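Meso-diaminopimelate dehydrogenase (Clostridium tetani, PDB 3WGY) catalyses, in its natural form, the reversible NADP-dependent oxidative deamination of meso-diaminopimelate to L-2-amino-6-oxopimelate. Local coordinates at residues V10-I15 with E32-R37; N26-L31 with Y287-Y292; I160-G165 with P222-D227. The protein carries 6 engineered substitutions. All coordinates share one frame; numbering follows the deposited sequence.

Contact 1: residues V10-I15 with E32-R37; sequences VGYGNI and EAIFTR
Ile34 leans two of its carbons against one side of the Tyr12 ring. Its branch methyl CG2 comes to 3.5 Å from Tyr12 CD1, while Ile34 CD1 settles next along the ring, 3.7 Å from Tyr12 CE1; the approach is slanted. Tyr12 presents this side because its CG lies opposite the backbone N (chi1 -156°), which sets the ring alongside the Ile34 side chain. The phenol end is held elsewhere: Tyr12 OH is hydrogen-bonded to Glu20, and Lys17 makes a cation-pi contact with the ring, both from helix 14-23. Phe35 follows, in parallel bridge register with Val10. Their side chains share one face of the sheet, but Val10 CG2 and Phe35 CD2 touch only loosely at 4.3 Å; Tyr59 meets the Phe35 ring edge-to-face. The firm link is in the backbone, where Gly11 N donates to Phe35 O at 2.9 Å with a nearly straight N-H...O angle of 165°. At Thr36 the strand runs on beside Gly11, whose backbone angles, with phi at 105°, call for glycine as the chain leaves the sheet. Strand 5-10, helix 14-23 and strand 29-36 form a right-handed beta-alpha-beta unit. With Gly11 and Gly13 in a GxGxxG pattern at the strand-to-helix turn, this is consistent with the dinucleotide-binding start of a Rossmann fold.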
loop_
_atom_site.group_PDB
_atom_site.type_symbol
_atom_site.label_atom_id
_atom_site.label_comp_id
_atom_site.label_asym_id
_atom_site.label_seq_id
_atom_site.Cartn_x
_atom_site.Cartn_y
_atom_site.Cartn_z
ATOM N N VAL B 10 -22.680 11.187 11.307
ATOM C CA VAL B 10 -24.048 11.209 10.804
ATOM C C VAL B 10 -24.467 9.766 10.548
ATOM O O VAL B 10 -23.943 9.111 9.642
ATOM C CB VAL B 10 -24.171 11.975 9.479
ATOM C CG1 VAL B 10 -25.612 11.929 9.002
ATOM C CG2 VAL B 10 -23.717 13.417 9.653
ATOM N N GLY B 11 -25.410 9.275 11.347
ATOM C CA GLY B 11 -25.867 7.907 11.193
ATOM C C GLY B 11 -25.299 7.054 12.306
ATOM O O GLY B 11 -24.092 7.034 12.533
ATOM N N TYR B 12 -26.160 6.331 13.009
ATOM C CA TYR B 12 -25.680 5.518 14.109
ATOM C C TYR B 12 -25.934 4.026 13.908
ATOM O O TYR B 12 -26.439 3.349 14.798
ATOM C CB TYR B 12 -26.312 6.017 15.410
ATOM C CG TYR B 12 -25.534 5.688 16.663
ATOM C CD1 TYR B 12 -24.145 5.806 16.704
ATOM C CD2 TYR B 12 -26.198 5.320 17.832
ATOM C CE1 TYR B 12 -23.436 5.569 17.887
ATOM C CE2 TYR B 12 -25.506 5.082 19.009
ATOM C CZ TYR B 12 -24.129 5.208 19.033
ATOM O OH TYR B 12 -23.463 4.962 20.210
ATOM N N GLY B 13 -25.583 3.536 12.719
ATOM C CA GLY B 13 -25.724 2.129 12.398
ATOM C C GLY B 13 -24.426 1.439 12.781
ATOM O O GLY B 13 -23.727 1.902 13.688
ATOM N N ASN B 14 -24.085 0.343 12.108
ATOM C CA ASN B 14 -22.847 -0.364 12.441
ATOM C C ASN B 14 -21.605 0.462 12.159
ATOM O O ASN B 14 -20.620 0.370 12.884
ATOM C CB ASN B 14 -22.743 -1.698 11.696
ATOM C CG ASN B 14 -23.556 -2.798 12.354
ATOM O OD1 ASN B 14 -23.920 -2.702 13.530
ATOM N ND2 ASN B 14 -23.831 -3.862 11.603
ATOM N N ILE B 15 -21.640 1.274 11.113
ATOM C CA ILE B 15 -20.469 2.087 10.798
ATOM C C ILE B 15 -20.368 3.290 11.739
ATOM O O ILE B 15 -19.282 3.620 12.225
ATOM C CB ILE B 15 -20.493 2.539 9.331
ATOM C CG1 ILE B 15 -20.543 1.301 8.424
ATOM C CG2 ILE B 15 -19.233 3.366 9.010
ATOM C CD1 ILE B 15 -20.527 1.610 6.952
ATOM N N GLU B 32 -17.876 15.115 18.835
ATOM C CA GLU B 32 -18.720 16.222 19.257
ATOM C C GLU B 32 -20.180 15.807 19.313
ATOM O O GLU B 32 -20.869 16.060 20.299
ATOM C CB GLU B 32 -18.548 17.403 18.302
ATOM C CG GLU B 32 -18.059 18.687 18.974
ATOM C CD GLU B 32 -16.924 18.448 19.958
ATOM O OE1 GLU B 32 -17.191 17.948 21.072
ATOM O OE2 GLU B 32 -15.762 18.755 19.615
ATOM N N ALA B 33 -20.650 15.158 18.257
ATOM C CA ALA B 33 -22.036 14.728 18.213
ATOM C C ALA B 33 -22.285 13.608 17.223
ATOM O O ALA B 33 -21.547 13.419 16.258
ATOM C CB ALA B 33 -22.934 15.916 17.875
ATOM N N ILE B 34 -23.339 12.853 17.498
ATOM C CA ILE B 34 -23.762 11.765 16.646
ATOM C C ILE B 34 -25.176 12.160 16.259
ATOM O O ILE B 34 -26.062 12.242 17.108
ATOM C CB ILE B 34 -23.777 10.436 17.405
ATOM C CG1 ILE B 34 -22.368 10.096 17.882
ATOM C CG2 ILE B 34 -24.283 9.326 16.505
ATOM C CD1 ILE B 34 -22.337 8.919 18.833
ATOM N N PHE B 35 -25.375 12.430 14.978
ATOM C CA PHE B 35 -26.676 12.838 14.484
ATOM C C PHE B 35 -27.494 11.646 14.017
ATOM O O PHE B 35 -27.019 10.825 13.236
ATOM C CB PHE B 35 -26.474 13.861 13.367
ATOM C CG PHE B 35 -25.716 15.079 13.824
ATOM C CD1 PHE B 35 -26.329 16.028 14.639
ATOM C CD2 PHE B 35 -24.367 15.223 13.537
ATOM C CE1 PHE B 35 -25.605 17.096 15.169
ATOM C CE2 PHE B 35 -23.633 16.289 14.062
ATOM C CZ PHE B 35 -24.255 17.226 14.882
ATOM N N THR B 36 -28.723 11.550 14.510
ATOM C CA THR B 36 -29.595 10.440 14.154
ATOM C C THR B 36 -31.027 10.865 13.862
ATOM O O THR B 36 -31.512 11.851 14.407
ATOM C CB THR B 36 -29.641 9.415 15.278
ATOM O OG1 THR B 36 -30.615 8.418 14.962
ATOM C CG2 THR B 36 -30.023 10.085 16.592
ATOM N N ARG B 37 -31.703 10.105 13.005
ATOM C CA ARG B 37 -33.093 10.392 12.662
ATOM C C ARG B 37 -34.053 9.871 13.729
ATOM O O ARG B 37 -35.183 10.340 13.833
ATOM C CB ARG B 37 -33.458 9.774 11.307
ATOM C CG ARG B 37 -32.885 10.519 10.105
ATOM C CD ARG B 37 -33.447 9.981 8.793
ATOM N NE ARG B 37 -32.882 10.643 7.615
ATOM C CZ ARG B 37 -33.422 11.693 6.996
ATOM N NH1 ARG B 37 -34.558 12.218 7.435
ATOM N NH2 ARG B 37 -32.826 12.218 5.931
#

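Contact 2: residues N26-L31 with Y287-Y292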
loop_
_atom_site.group_PDB
_atom_site.type_symbol
_atom_site.label_atom_id
_atom_site.label_comp_id
_atom_site.label_asym_id
_atom_site.label_seq_id
_atom_site.Cartn_x
_atom_site.Cartn_y
_atom_site.Cartn_z
ATOM N N ASN B 26 -7.957 7.347 19.095
ATOM C CA ASN B 26 -7.236 8.495 18.556
ATOM C C ASN B 26 -7.217 9.701 19.491
ATOM O O ASN B 26 -8.106 10.555 19.455
ATOM C CB ASN B 26 -7.843 8.881 17.209
ATOM C CG ASN B 26 -7.676 7.788 16.165
ATOM O OD1 ASN B 26 -6.736 7.805 15.370
ATOM N ND2 ASN B 26 -8.580 6.821 16.177
ATOM N N ASP B 27 -6.179 9.767 20.315
ATOM C CA ASP B 27 -6.005 10.841 21.284
ATOM C C ASP B 27 -6.118 12.270 20.753
ATOM O O ASP B 27 -6.395 13.187 21.523
ATOM C CB ASP B 27 -4.662 10.674 22.000
ATOM C CG ASP B 27 -4.634 9.458 22.910
ATOM O OD1 ASP B 27 -5.450 9.411 23.857
ATOM O OD2 ASP B 27 -3.804 8.550 22.678
ATOM N N ASP B 28 -5.905 12.480 19.460
ATOM C CA ASP B 28 -5.999 13.835 18.918
ATOM C C ASP B 28 -7.396 14.191 18.405
ATOM O O ASP B 28 -7.607 15.269 17.836
ATOM C CB ASP B 28 -4.964 14.031 17.813
ATOM C CG ASP B 28 -5.257 13.206 16.577
ATOM O OD1 ASP B 28 -5.798 12.090 16.714
ATOM O OD2 ASP B 28 -4.924 13.678 15.468
ATOM N N MET B 29 -8.352 13.295 18.615
ATOM C CA MET B 29 -9.722 13.536 18.166
ATOM C C MET B 29 -10.733 13.524 19.298
ATOM O O MET B 29 -10.509 12.926 20.355
ATOM C CB MET B 29 -10.143 12.491 17.142
ATOM C CG MET B 29 -9.443 12.605 15.821
ATOM S SD MET B 29 -9.962 11.253 14.756
ATOM C CE MET B 29 -8.720 11.358 13.463
ATOM N N GLU B 30 -11.861 14.174 19.051
ATOM C CA GLU B 30 -12.929 14.247 20.030
ATOM C C GLU B 30 -14.253 14.152 19.288
ATOM O O GLU B 30 -14.441 14.799 18.261
ATOM C CB GLU B 30 -12.841 15.572 20.774
ATOM C CG GLU B 30 -13.317 15.521 22.200
ATOM C CD GLU B 30 -12.782 16.682 23.003
ATOM O OE1 GLU B 30 -13.174 17.836 22.717
ATOM O OE2 GLU B 30 -11.955 16.435 23.910
ATOM N N LEU B 31 -15.155 13.318 19.789
ATOM C CA LEU B 31 -16.461 13.173 19.165
ATOM C C LEU B 31 -17.337 14.287 19.719
ATOM O O LEU B 31 -17.507 14.400 20.927
ATOM C CB LEU B 31 -17.074 11.813 19.505
ATOM C CG LEU B 31 -18.454 11.540 18.895
ATOM C CD1 LEU B 31 -18.434 11.813 17.392
ATOM C CD2 LEU B 31 -18.849 10.094 19.176
ATOM N N TYR B 287 -8.788 8.970 7.725
ATOM C CA TYR B 287 -8.941 9.933 6.646
ATOM C C TYR B 287 -9.553 11.249 7.131
ATOM O O TYR B 287 -9.414 12.279 6.473
ATOM C CB TYR B 287 -9.754 9.327 5.503
ATOM C CG TYR B 287 -8.855 8.627 4.504
ATOM C CD1 TYR B 287 -8.194 9.352 3.509
ATOM C CD2 TYR B 287 -8.572 7.267 4.623
ATOM C CE1 TYR B 287 -7.263 8.745 2.664
ATOM C CE2 TYR B 287 -7.641 6.646 3.781
ATOM C CZ TYR B 287 -6.987 7.394 2.811
ATOM O OH TYR B 287 -6.019 6.810 2.023
ATOM N N SER B 288 -10.208 11.218 8.289
ATOM C CA SER B 288 -10.779 12.438 8.852
ATOM C C SER B 288 -9.632 13.340 9.265
ATOM O O SER B 288 -9.712 14.559 9.133
ATOM C CB SER B 288 -11.644 12.134 10.075
ATOM O OG SER B 288 -12.926 11.707 9.665
ATOM N N ARG B 289 -8.562 12.730 9.768
ATOM C CA ARG B 289 -7.395 13.489 10.186
ATOM C C ARG B 289 -6.810 14.196 8.971
ATOM O O ARG B 289 -6.400 15.351 9.056
ATOM C CB ARG B 289 -6.332 12.573 10.804
ATOM C CG ARG B 289 -5.077 13.332 11.238
ATOM C CD ARG B 289 -4.069 12.458 11.969
ATOM N NE ARG B 289 -4.602 11.878 13.201
ATOM C CZ ARG B 289 -5.078 10.645 13.311
ATOM N NH1 ARG B 289 -5.095 9.834 12.257
ATOM N NH2 ARG B 289 -5.544 10.225 14.477
ATOM N N ALA B 290 -6.780 13.495 7.838
ATOM C CA ALA B 290 -6.238 14.050 6.603
ATOM C C ALA B 290 -7.084 15.191 6.053
ATOM O O ALA B 290 -6.547 16.191 5.575
ATOM C CB ALA B 290 -6.113 12.962 5.552
ATOM N N ILE B 291 -8.404 15.030 6.096
ATOM C CA ILE B 291 -9.298 16.062 5.586
ATOM C C ILE B 291 -9.206 17.306 6.452
ATOM O O ILE B 291 -9.228 18.429 5.948
ATOM C CB ILE B 291 -10.753 15.566 5.545
ATOM C CG1 ILE B 291 -10.852 14.384 4.579
ATOM C CG2 ILE B 291 -11.676 16.687 5.104
ATOM C CD1 ILE B 291 -10.257 14.655 3.210
ATOM N N TYR B 292 -9.099 17.099 7.758
ATOM C CA TYR B 292 -8.969 18.205 8.689
ATOM C C TYR B 292 -7.721 18.996 8.308
ATOM O O TYR B 292 -7.762 20.219 8.199
ATOM C CB TYR B 292 -8.838 17.681 10.122
ATOM C CG TYR B 292 -8.407 18.729 11.127
ATOM C CD1 TYR B 292 -7.053 18.995 11.353
ATOM C CD2 TYR B 292 -9.351 19.470 11.836
ATOM C CE1 TYR B 292 -6.651 19.978 12.262
ATOM C CE2 TYR B 292 -8.964 20.452 12.744
ATOM C CZ TYR B 292 -7.615 20.704 12.953
ATOM O OH TYR B 292 -7.235 21.688 13.848
#
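Where strand 29-36 of the Rossmann-type sheet begins, the type I turn Asn26-Met29 receives Arg289 from the long helix 276-296. Asp28 takes the guanidinium side-on in a two-pronged salt bridge. Arg289 NE reaches Asp28 OD2 at 2.9 Å, and Arg289 NH2 reaches Asp28 OD1, also at 2.9 Å; both bonds are nearly straight. Both oxygens are met on their syn sides, and the carboxylate and guanidinium planes lie only 11° apart, so the two groups pair almost flat. Asp28 attains this pose with CG wedged between its own backbone N and carbonyl carbon (chi1 68°). Arg289 NH2 thus spends one bond on Asp28 and a second on Asn26 OD1, at 2.8 Å; that oxygen lies in the guanidinium plane, although the nitrogen sits somewhat out of the amide plane of Asn26. The amide is itself secured on its other arm, Asn26 ND2 donating to Ala22 O in helix 14-23. Helix 276-296 packs on the parallel sheet here, with Ser288 on Ile7 and Val65, Tyr292 on Ile5 and Ile291 on Leu118, so Arg289 ties the start of strand 29-36 to a helix that also packs on other strands of the sheet. The Arg289 chain runs out extended and then bends at CG-CD (chi3 -61°), turning the guanidinium edge toward the turn. Met29 CE stands 3.5 Å from Arg289 NH2 and 3.8 Å from Arg289 CB, so the methyl covers one face of the charged group and also touches the aliphatic start of the chain. Met29 N donates to Asn26 O at 2.9 Å, closing the turn whose Asn26 and Asp28 both accept from Arg289 NH2. The buried charge has a weak further bond from Arg289 NH1 to Leu313 O.

Contact 3: residues I160-G165 with P222-D227; sequences IRRVQG and PDYFAD
Ile160 lays its longer branch against the far corner of the Phe225 ring. Ile160 CG1 is 3.9 Å from Phe225 CZ and 4.2 Å from Phe225 CE2, and the terminal methyl Ile160 CD1 lies 4.2 Å from Phe225 CZ. The two side chains cross at about a right angle, and the isoleucine comes in on a slant to the ring. Ile160 brings this branch over because CG1 lies anti to its own carbonyl carbon (chi1 -71°), which places CG1 itself against the ring. Both residues share neighbours: Cys201 of strand 197-205 and Ile218 of helix 211-219 touch each of them, and so does Gln171 of strand 166-175.

A second, looser meeting lies toward solvent. Arg162 sends its bent side chain across the end of Tyr224, and Arg162 NH1 comes to 3.5 Å from Tyr224 OH. At that distance the pair is a polar contact and not a hydrogen bond. The phenol oxygen lies at the guanidinium edge, near its plane, and the flat groups are steeply turned, 69° apart.

The two aromatic residues also share a partner, since His156 meets both Tyr224 and Phe225 edge-to-face. His156 lines the pocket of the bound 2-oxo-4-methylpentanoic acid, and the Tyr224 side chain lies about 6 Å from that ligand. Helix 154-162 and the loop before strand 230-234 therefore meet beside the ligand pocket of the diaminopimelate dehydrogenase C-terminal domain, consistent with Tyr224 and Phe225 acting as a second shell around His156.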
loop_
_atom_site.group_PDB
_atom_site.type_symbol
_atom_site.label_atom_id
_atom_site.label_comp_id
_atom_site.label_asym_id
_atom_site.label_seq_id
_atom_site.Cartn_x
_atom_site.Cartn_y
_atom_site.Cartn_z
ATOM N N ILE B 160 -31.332 -16.261 -1.702
ATOM C CA ILE B 160 -31.421 -17.625 -1.182
ATOM C C ILE B 160 -32.758 -17.826 -0.471
ATOM O O ILE B 160 -33.415 -18.853 -0.641
ATOM C CB ILE B 160 -30.290 -17.918 -0.165
ATOM C CG1 ILE B 160 -28.949 -18.032 -0.878
ATOM C CG2 ILE B 160 -30.564 -19.215 0.568
ATOM C CD1 ILE B 160 -27.794 -18.195 0.075
ATOM N N ARG B 161 -33.154 -16.835 0.322
ATOM C CA ARG B 161 -34.403 -16.897 1.074
ATOM C C ARG B 161 -35.646 -16.957 0.185
ATOM O O ARG B 161 -36.718 -17.354 0.634
ATOM C CB ARG B 161 -34.512 -15.700 2.019
ATOM C CG ARG B 161 -33.471 -15.656 3.126
ATOM C CD ARG B 161 -33.909 -14.686 4.219
ATOM N NE ARG B 161 -32.948 -14.609 5.311
ATOM C CZ ARG B 161 -31.826 -13.899 5.278
ATOM N NH1 ARG B 161 -31.516 -13.187 4.198
ATOM N NH2 ARG B 161 -31.010 -13.906 6.325
ATOM N N ARG B 162 -35.503 -16.559 -1.072
ATOM C CA ARG B 162 -36.620 -16.593 -2.011
ATOM C C ARG B 162 -36.873 -18.008 -2.540
ATOM O O ARG B 162 -37.958 -18.308 -3.043
ATOM C CB ARG B 162 -36.344 -15.660 -3.196
ATOM C CG ARG B 162 -36.771 -14.216 -2.987
ATOM C CD ARG B 162 -36.164 -13.323 -4.055
ATOM N NE ARG B 162 -35.325 -12.291 -3.457
ATOM C CZ ARG B 162 -34.222 -11.800 -4.012
ATOM N NH1 ARG B 162 -33.809 -12.249 -5.192
ATOM N NH2 ARG B 162 -33.535 -10.855 -3.384
ATOM N N VAL B 163 -35.870 -18.872 -2.421
ATOM C CA VAL B 163 -35.973 -20.247 -2.907
ATOM C C VAL B 163 -36.934 -21.102 -2.090
ATOM O O VAL B 163 -36.890 -21.110 -0.857
ATOM C CB VAL B 163 -34.580 -20.921 -2.949
ATOM C CG1 VAL B 163 -34.711 -22.410 -3.283
ATOM C CG2 VAL B 163 -33.712 -20.218 -3.984
ATOM N N GLN B 164 -37.799 -21.826 -2.795
ATOM C CA GLN B 164 -38.790 -22.687 -2.161
ATOM C C GLN B 164 -38.093 -23.704 -1.272
ATOM O O GLN B 164 -37.140 -24.362 -1.695
ATOM C CB GLN B 164 -39.619 -23.410 -3.232
ATOM C CG GLN B 164 -40.337 -22.476 -4.210
ATOM C CD GLN B 164 -41.645 -21.913 -3.659
ATOM O OE1 GLN B 164 -42.165 -20.911 -4.158
ATOM N NE2 GLN B 164 -42.189 -22.570 -2.638
ATOM N N GLY B 165 -38.559 -23.820 -0.032
ATOM C CA GLY B 165 -37.969 -24.776 0.888
ATOM C C GLY B 165 -36.898 -24.209 1.802
ATOM O O GLY B 165 -36.447 -24.886 2.726
ATOM N N PRO B 222 -30.114 -17.546 -11.896
ATOM C CA PRO B 222 -29.523 -16.535 -12.777
ATOM C C PRO B 222 -29.271 -15.207 -12.075
ATOM O O PRO B 222 -29.961 -14.856 -11.117
ATOM C CB PRO B 222 -30.553 -16.416 -13.892
ATOM C CG PRO B 222 -31.835 -16.605 -13.153
ATOM C CD PRO B 222 -31.525 -17.785 -12.250
ATOM N N ASP B 223 -28.274 -14.483 -12.570
ATOM C CA ASP B 223 -27.883 -13.186 -12.026
ATOM C C ASP B 223 -27.173 -13.300 -10.676
ATOM O O ASP B 223 -26.561 -12.334 -10.224
ATOM C CB ASP B 223 -29.100 -12.257 -11.873
ATOM C CG ASP B 223 -29.911 -12.129 -13.156
ATOM O OD1 ASP B 223 -29.311 -11.876 -14.221
ATOM O OD2 ASP B 223 -31.152 -12.274 -13.093
ATOM N N TYR B 224 -27.245 -14.467 -10.037
ATOM C CA TYR B 224 -26.606 -14.642 -8.733
ATOM C C TYR B 224 -25.583 -15.765 -8.615
ATOM O O TYR B 224 -24.420 -15.513 -8.318
ATOM C CB TYR B 224 -27.654 -14.847 -7.635
ATOM C CG TYR B 224 -28.552 -13.662 -7.378
ATOM C CD1 TYR B 224 -29.634 -13.390 -8.216
ATOM C CD2 TYR B 224 -28.340 -12.827 -6.279
ATOM C CE1 TYR B 224 -30.488 -12.319 -7.963
ATOM C CE2 TYR B 224 -29.185 -11.753 -6.019
ATOM C CZ TYR B 224 -30.259 -11.507 -6.864
ATOM O OH TYR B 224 -31.120 -10.466 -6.605
ATOM N N PHE B 225 -26.011 -17.000 -8.849
ATOM C CA PHE B 225 -25.117 -18.149 -8.708
ATOM C C PHE B 225 -24.748 -18.902 -9.984
ATOM O O PHE B 225 -23.684 -19.517 -10.052
ATOM C CB PHE B 225 -25.730 -19.147 -7.721
ATOM C CG PHE B 225 -25.998 -18.574 -6.365
ATOM C CD1 PHE B 225 -24.982 -18.483 -5.420
ATOM C CD2 PHE B 225 -27.265 -18.110 -6.035
ATOM C CE1 PHE B 225 -25.224 -17.936 -4.162
ATOM C CE2 PHE B 225 -27.522 -17.559 -4.778
ATOM C CZ PHE B 225 -26.499 -17.472 -3.840
ATOM N N ALA B 226 -25.630 -18.865 -10.976
ATOM C CA ALA B 226 -25.422 -19.562 -12.241
ATOM C C ALA B 226 -23.987 -19.539 -12.774
ATOM O O ALA B 226 -23.458 -20.573 -13.184
ATOM C CB ALA B 226 -26.377 -19.007 -13.300
ATOM N N ASP B 227 -23.354 -18.372 -12.761
ATOM C CA ASP B 227 -21.993 -18.248 -13.272
ATOM C C ASP B 227 -20.889 -18.734 -12.344
ATOM O O ASP B 227 -19.743 -18.847 -12.773
ATOM C CB ASP B 227 -21.700 -16.793 -13.655
ATOM C CG ASP B 227 -22.539 -16.313 -14.827
ATOM O OD1 ASP B 227 -22.550 -16.999 -15.868
ATOM O OD2 ASP B 227 -23.186 -15.251 -14.708
#

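Overall arrangement
Contacts 1 and 2 both use strand 29-36 and sit in the Rossmann-type region, with centres about 16 Å apart; contact 3 belongs to the C-terminal domain, its centre about 34 Å from that of contact 1 and 43 Å from that of contact 2. Contacts 1 and 2 are buried, whereas contact 3 is only partly so. Their chemistry follows their place: in contact 1 a backbone bond and apolar side chains join strand 29-36 to the end of strand 5-10 and the glycine-rich turn after it, in contact 2 a charged network ties a strand's beginning to a helix from far along the chain, and contact 3 mixes apolar packing with a looser polar contact near the ligand.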